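Local coordinates for protein glucose 1-dehydrogenase (PDB 2B5W) that oxidises D-glucose and several other aldose sugars with NADP+, or less readily NAD+, as electron acceptor, using a catalytic zinc ion, at residues A[80-85]-A[141-146]; A[187-192]-A[221-226]. The protein carries 1 engineered substitution. One frame throughout, in Å; residues are numbered along the deposited sequence.

Interaction 1 (A[80-85]-A[141-146]); sequences GDIVVP and SQAELG
Ile82 and Val84 turn their side chains from strand 82-85, part of the catalytic domain's mixed sheet with its GroES-like fold, onto Ala143 and Gly146 in the loop that leads to helix 149-164. Two residues apart on the strand, they point to the same side of it and meet the loop one after the other. Ile82 comes first. Its CG2 methyl lies anti to the backbone N, and this branch does the touching: CG2 is 3.9 Å from Ala143 CB and 4.1 Å from Ala143 CA. On the sheet itself Ile82 pairs its backbone with Ile138 and leans its side chain on Val66. Val84 meets the loop at the far end of a type I turn from Ala143 to Gly146 that is closed by a weak hydrogen bond, 3.3 Å from Gly146 N to Ala143 O. Phe309 of helix 306-318 also packs on Val84, whose side chain lies about 5 Å from that of Glu150, a residue of the catalytic zinc and substrate site. Chi1 of 172° puts CG1 anti to the backbone N and sends the other methyl, CG2, against the loop backbone, 3.7 Å from Gly146 O.

Interaction 2 (A[187-192]-A[221-226]); sequences LTLAML and LDATYV
Leu221 runs antiparallel alongside Leu189, the two side chains overlapping at their methyl ends, with Leu189 CD2 3.8 Å from Leu221 CD1. The same Leu221 CD1 reaches back to Leu189 CG at 4.1 Å and touches the helix at the following residue, lying 4.2 Å from Ala190 CB. With CG anti to the backbone N (chi1 -176°), the forked end of Leu189 straddles the Ala223 methyl: Ala223 CB is 4.0 Å from Leu189 CD2 and 4.1 Å from Leu189 CD1. These are contacts within a Rossmann fold. Helix 183-194, which follows the first strand of the parallel sheet and the NADP-binding turn, packs here against the connection from helix 213-220 to edge strand 224-227. In that connection a Schellman motif, with Asp222 at positive phi (64°), ends helix 213-220 and turns the chain between Leu221 and Ala223, both of which face Leu189. Cut back to an alanine, Leu189 would lose CG and both methyls, and a gap would probably open between Leu221 CD1 and Ala223 CB. Ile218 packs on Leu189 and Ala223 alike, while Phe323 of helix 321-327 touches Ala190 and Leu221.

In the fold
From the N terminus, the chain first builds most of the catalytic domain, and interaction 1 closes a loop of 55 intervening residues when 141-146 returns to strand 82-85. That return comes just as the chain leaves for helix 149-164 and the nucleotide-binding domain, so the contact joins the start of this passage to the catalytic sheet. Interaction 2 then closes a shorter loop of 28 residues inside the Rossmann fold, spanning strand 201-206 and helix 213-220. The two loops follow in series, neither nested nor crossed. Their centres are 26 Å apart, and helix 149-164 connects them, carrying Glu150 near interaction 1 and packing on helix 183-194 of interaction 2.

Interaction 1 (A[80-85]-A[141-146])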
loop_
_atom_site.group_PDB
_atom_site.type_symbol
_atom_site.label_atom_id
_atom_site.label_comp_id
_atom_site.label_asym_id
_atom_site.label_seq_id
_atom_site.Cartn_x
_atom_site.Cartn_y
_atom_site.Cartn_z
ATOM N N GLY A 80 -33.905 -6.245 -24.799
ATOM C CA GLY A 80 -32.859 -6.072 -25.777
ATOM C C GLY A 80 -31.579 -5.396 -25.290
ATOM O O GLY A 80 -30.599 -5.374 -26.068
ATOM N N ASP A 81 -31.537 -4.848 -24.068
ATOM C CA ASP A 81 -30.327 -4.240 -23.510
ATOM C C ASP A 81 -29.219 -5.295 -23.398
ATOM O O ASP A 81 -29.487 -6.452 -23.041
ATOM C CB ASP A 81 -30.524 -3.708 -22.117
ATOM C CG ASP A 81 -31.314 -2.434 -22.078
ATOM O OD1 ASP A 81 -31.635 -1.907 -23.173
ATOM O OD2 ASP A 81 -31.635 -1.924 -20.977
ATOM N N ILE A 82 -28.003 -4.892 -23.718
ATOM C CA ILE A 82 -26.827 -5.759 -23.543
ATOM C C ILE A 82 -26.246 -5.443 -22.181
ATOM O O ILE A 82 -25.902 -4.279 -21.862
ATOM C CB ILE A 82 -25.758 -5.529 -24.658
ATOM C CG1 ILE A 82 -26.341 -5.676 -26.059
ATOM C CG2 ILE A 82 -24.605 -6.497 -24.503
ATOM C CD1 ILE A 82 -27.145 -6.931 -26.259
ATOM N N VAL A 83 -26.111 -6.482 -21.354
ATOM C CA VAL A 83 -25.661 -6.338 -19.990
ATOM C C VAL A 83 -24.564 -7.320 -19.590
ATOM O O VAL A 83 -24.499 -8.433 -20.120
ATOM C CB VAL A 83 -26.856 -6.502 -19.003
ATOM C CG1 VAL A 83 -27.854 -5.357 -19.160
ATOM C CG2 VAL A 83 -27.578 -7.835 -19.200
ATOM N N VAL A 84 -23.714 -6.877 -18.677
ATOM C CA VAL A 84 -22.725 -7.687 -18.011
ATOM C C VAL A 84 -23.046 -7.689 -16.520
ATOM O O VAL A 84 -23.136 -6.627 -15.897
ATOM C CB VAL A 84 -21.301 -7.102 -18.241
ATOM C CG1 VAL A 84 -20.304 -7.809 -17.401
ATOM C CG2 VAL A 84 -20.934 -7.171 -19.728
ATOM N N PRO A 85 -23.181 -8.859 -15.915
ATOM C CA PRO A 85 -23.427 -8.926 -14.465
ATOM C C PRO A 85 -22.149 -8.801 -13.648
ATOM O O PRO A 85 -21.088 -9.353 -14.020
ATOM C CB PRO A 85 -24.009 -10.354 -14.282
ATOM C CG PRO A 85 -23.327 -11.147 -15.354
ATOM C CD PRO A 85 -23.158 -10.201 -16.543
ATOM N N SER A 141 -22.270 -2.780 -29.326
ATOM C CA SER A 141 -21.163 -3.286 -30.092
ATOM C C SER A 141 -20.089 -4.029 -29.285
ATOM O O SER A 141 -19.173 -4.624 -29.843
ATOM C CB SER A 141 -20.492 -2.207 -30.917
ATOM O OG SER A 141 -20.145 -1.065 -30.140
ATOM N N GLN A 142 -20.189 -3.953 -27.966
ATOM C CA GLN A 142 -19.337 -4.742 -27.070
ATOM C C GLN A 142 -19.950 -6.084 -26.726
ATOM O O GLN A 142 -19.398 -6.829 -25.931
ATOM C CB GLN A 142 -19.001 -3.914 -25.807
ATOM C CG GLN A 142 -18.069 -2.744 -26.197
ATOM C CD GLN A 142 -17.691 -1.807 -25.042
ATOM O OE1 GLN A 142 -17.943 -2.112 -23.902
ATOM N NE2 GLN A 142 -17.070 -0.669 -25.380
ATOM N N ALA A 143 -21.071 -6.430 -27.342
ATOM C CA ALA A 143 -21.670 -7.733 -27.072
ATOM C C ALA A 143 -20.746 -8.870 -27.460
ATOM O O ALA A 143 -20.678 -9.841 -26.710
ATOM C CB ALA A 143 -22.961 -7.888 -27.786
ATOM N N GLU A 144 -20.127 -8.796 -28.644
ATOM C CA GLU A 144 -19.286 -9.886 -29.138
ATOM C C GLU A 144 -18.189 -10.246 -28.154
ATOM O O GLU A 144 -17.935 -11.412 -27.855
ATOM C CB GLU A 144 -18.716 -9.538 -30.541
ATOM C CG GLU A 144 -17.766 -10.580 -31.104
ATOM C CD GLU A 144 -17.006 -10.142 -32.339
ATOM O OE1 GLU A 144 -16.029 -10.844 -32.700
ATOM O OE2 GLU A 144 -17.371 -9.108 -32.931
ATOM N N LEU A 145 -17.517 -9.228 -27.629
ATOM C CA LEU A 145 -16.405 -9.438 -26.720
ATOM C C LEU A 145 -16.750 -8.985 -25.299
ATOM O O LEU A 145 -15.844 -8.720 -24.466
ATOM C CB LEU A 145 -15.152 -8.764 -27.223
ATOM C CG LEU A 145 -14.661 -9.247 -28.570
ATOM C CD1 LEU A 145 -13.362 -8.494 -28.933
ATOM C CD2 LEU A 145 -14.436 -10.777 -28.565
ATOM N N GLY A 146 -18.038 -9.048 -24.969
ATOM C CA GLY A 146 -18.499 -8.496 -23.688
ATOM C C GLY A 146 -18.042 -9.279 -22.476
ATOM O O GLY A 146 -18.053 -8.745 -21.332
#

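Interaction 2 (A[187-192]-A[221-226])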
loop_
_atom_site.group_PDB
_atom_site.type_symbol
_atom_site.label_atom_id
_atom_site.label_comp_id
_atom_site.label_asym_id
_atom_site.label_seq_id
_atom_site.Cartn_x
_atom_site.Cartn_y
_atom_site.Cartn_z
ATOM N N LEU A 187 -4.140 -8.662 -20.854
ATOM C CA LEU A 187 -5.145 -7.593 -20.904
ATOM C C LEU A 187 -4.641 -6.347 -20.160
ATOM O O LEU A 187 -4.749 -5.209 -20.653
ATOM C CB LEU A 187 -6.440 -8.105 -20.265
ATOM C CG LEU A 187 -7.750 -7.400 -20.453
ATOM C CD1 LEU A 187 -8.106 -7.334 -21.917
ATOM C CD2 LEU A 187 -8.794 -8.193 -19.648
ATOM N N THR A 188 -4.067 -6.569 -18.984
ATOM C CA THR A 188 -3.551 -5.510 -18.169
ATOM C C THR A 188 -2.434 -4.745 -18.878
ATOM O O THR A 188 -2.391 -3.522 -18.843
ATOM C CB THR A 188 -3.089 -6.037 -16.825
ATOM O OG1 THR A 188 -4.209 -6.601 -16.129
ATOM C CG2 THR A 188 -2.552 -4.972 -15.971
ATOM N N LEU A 189 -1.549 -5.468 -19.552
ATOM C CA LEU A 189 -0.464 -4.819 -20.271
ATOM C C LEU A 189 -1.001 -3.847 -21.351
ATOM O O LEU A 189 -0.502 -2.736 -21.485
ATOM C CB LEU A 189 0.441 -5.901 -20.859
ATOM C CG LEU A 189 1.700 -5.437 -21.581
ATOM C CD1 LEU A 189 2.660 -4.788 -20.647
ATOM C CD2 LEU A 189 2.318 -6.644 -22.319
ATOM N N ALA A 190 -2.003 -4.269 -22.134
ATOM C CA ALA A 190 -2.626 -3.412 -23.119
ATOM C C ALA A 190 -3.342 -2.247 -22.466
ATOM O O ALA A 190 -3.293 -1.111 -22.963
ATOM C CB ALA A 190 -3.604 -4.188 -23.988
ATOM N N MET A 191 -3.994 -2.499 -21.334
ATOM C CA MET A 191 -4.591 -1.398 -20.591
ATOM C C MET A 191 -3.551 -0.353 -20.124
ATOM O O MET A 191 -3.782 0.834 -20.184
ATOM C CB MET A 191 -5.390 -1.893 -19.385
ATOM C CG MET A 191 -6.558 -2.783 -19.772
ATOM S SD MET A 191 -7.379 -3.536 -18.357
ATOM C CE MET A 191 -7.893 -2.051 -17.443
ATOM N N LEU A 192 -2.410 -0.802 -19.643
ATOM C CA LEU A 192 -1.364 0.094 -19.191
ATOM C C LEU A 192 -0.810 0.905 -20.359
ATOM O O LEU A 192 -0.479 2.064 -20.200
ATOM C CB LEU A 192 -0.244 -0.656 -18.440
ATOM C CG LEU A 192 -0.700 -1.236 -17.106
ATOM C CD1 LEU A 192 0.306 -2.234 -16.563
ATOM C CD2 LEU A 192 -0.949 -0.133 -16.053
ATOM N N LEU A 221 2.760 -5.248 -28.687
ATOM C CA LEU A 221 2.415 -4.058 -27.894
ATOM C C LEU A 221 3.588 -3.112 -27.634
ATOM O O LEU A 221 3.444 -2.119 -26.913
ATOM C CB LEU A 221 1.826 -4.477 -26.542
ATOM C CG LEU A 221 0.414 -5.069 -26.611
ATOM C CD1 LEU A 221 0.050 -5.788 -25.303
ATOM C CD2 LEU A 221 -0.569 -3.952 -26.889
ATOM N N ASP A 222 4.741 -3.405 -28.224
ATOM C CA ASP A 222 5.997 -2.659 -27.973
ATOM C C ASP A 222 6.503 -2.781 -26.531
ATOM O O ASP A 222 7.285 -1.951 -26.072
ATOM C CB ASP A 222 5.847 -1.183 -28.319
ATOM C CG ASP A 222 7.155 -0.511 -28.610
ATOM O OD1 ASP A 222 8.023 -1.148 -29.241
ATOM O OD2 ASP A 222 7.400 0.653 -28.237
ATOM N N ALA A 223 6.113 -3.844 -25.842
ATOM C CA ALA A 223 6.640 -4.119 -24.511
ATOM C C ALA A 223 7.793 -5.110 -24.582
ATOM O O ALA A 223 7.965 -5.836 -25.565
ATOM C CB ALA A 223 5.507 -4.636 -23.581
ATOM N N THR A 224 8.597 -5.128 -23.530
ATOM C CA THR A 224 9.707 -6.050 -23.427
ATOM C C THR A 224 9.309 -7.298 -22.673
ATOM O O THR A 224 8.806 -7.239 -21.524
ATOM C CB THR A 224 10.875 -5.372 -22.702
ATOM O OG1 THR A 224 11.408 -4.292 -23.484
ATOM C CG2 THR A 224 12.018 -6.374 -22.467
ATOM N N TYR A 225 9.582 -8.451 -23.275
ATOM C CA TYR A 225 9.363 -9.749 -22.670
ATOM C C TYR A 225 10.508 -10.114 -21.739
ATOM O O TYR A 225 11.680 -10.114 -22.139
ATOM C CB TYR A 225 9.140 -10.854 -23.740
ATOM C CG TYR A 225 9.207 -12.268 -23.202
ATOM C CD1 TYR A 225 8.377 -12.695 -22.169
ATOM C CD2 TYR A 225 10.117 -13.212 -23.707
ATOM C CE1 TYR A 225 8.443 -13.983 -21.664
ATOM C CE2 TYR A 225 10.182 -14.475 -23.210
ATOM C CZ TYR A 225 9.345 -14.884 -22.179
ATOM O OH TYR A 225 9.396 -16.155 -21.680
ATOM N N VAL A 226 10.172 -10.337 -20.479
ATOM C CA VAL A 226 11.137 -10.727 -19.448
ATOM C C VAL A 226 10.867 -12.168 -19.070
ATOM O O VAL A 226 9.853 -12.532 -18.484
ATOM C CB VAL A 226 11.076 -9.785 -18.198
ATOM C CG1 VAL A 226 12.175 -10.179 -17.199
ATOM C CG2 VAL A 226 11.215 -8.361 -18.612
#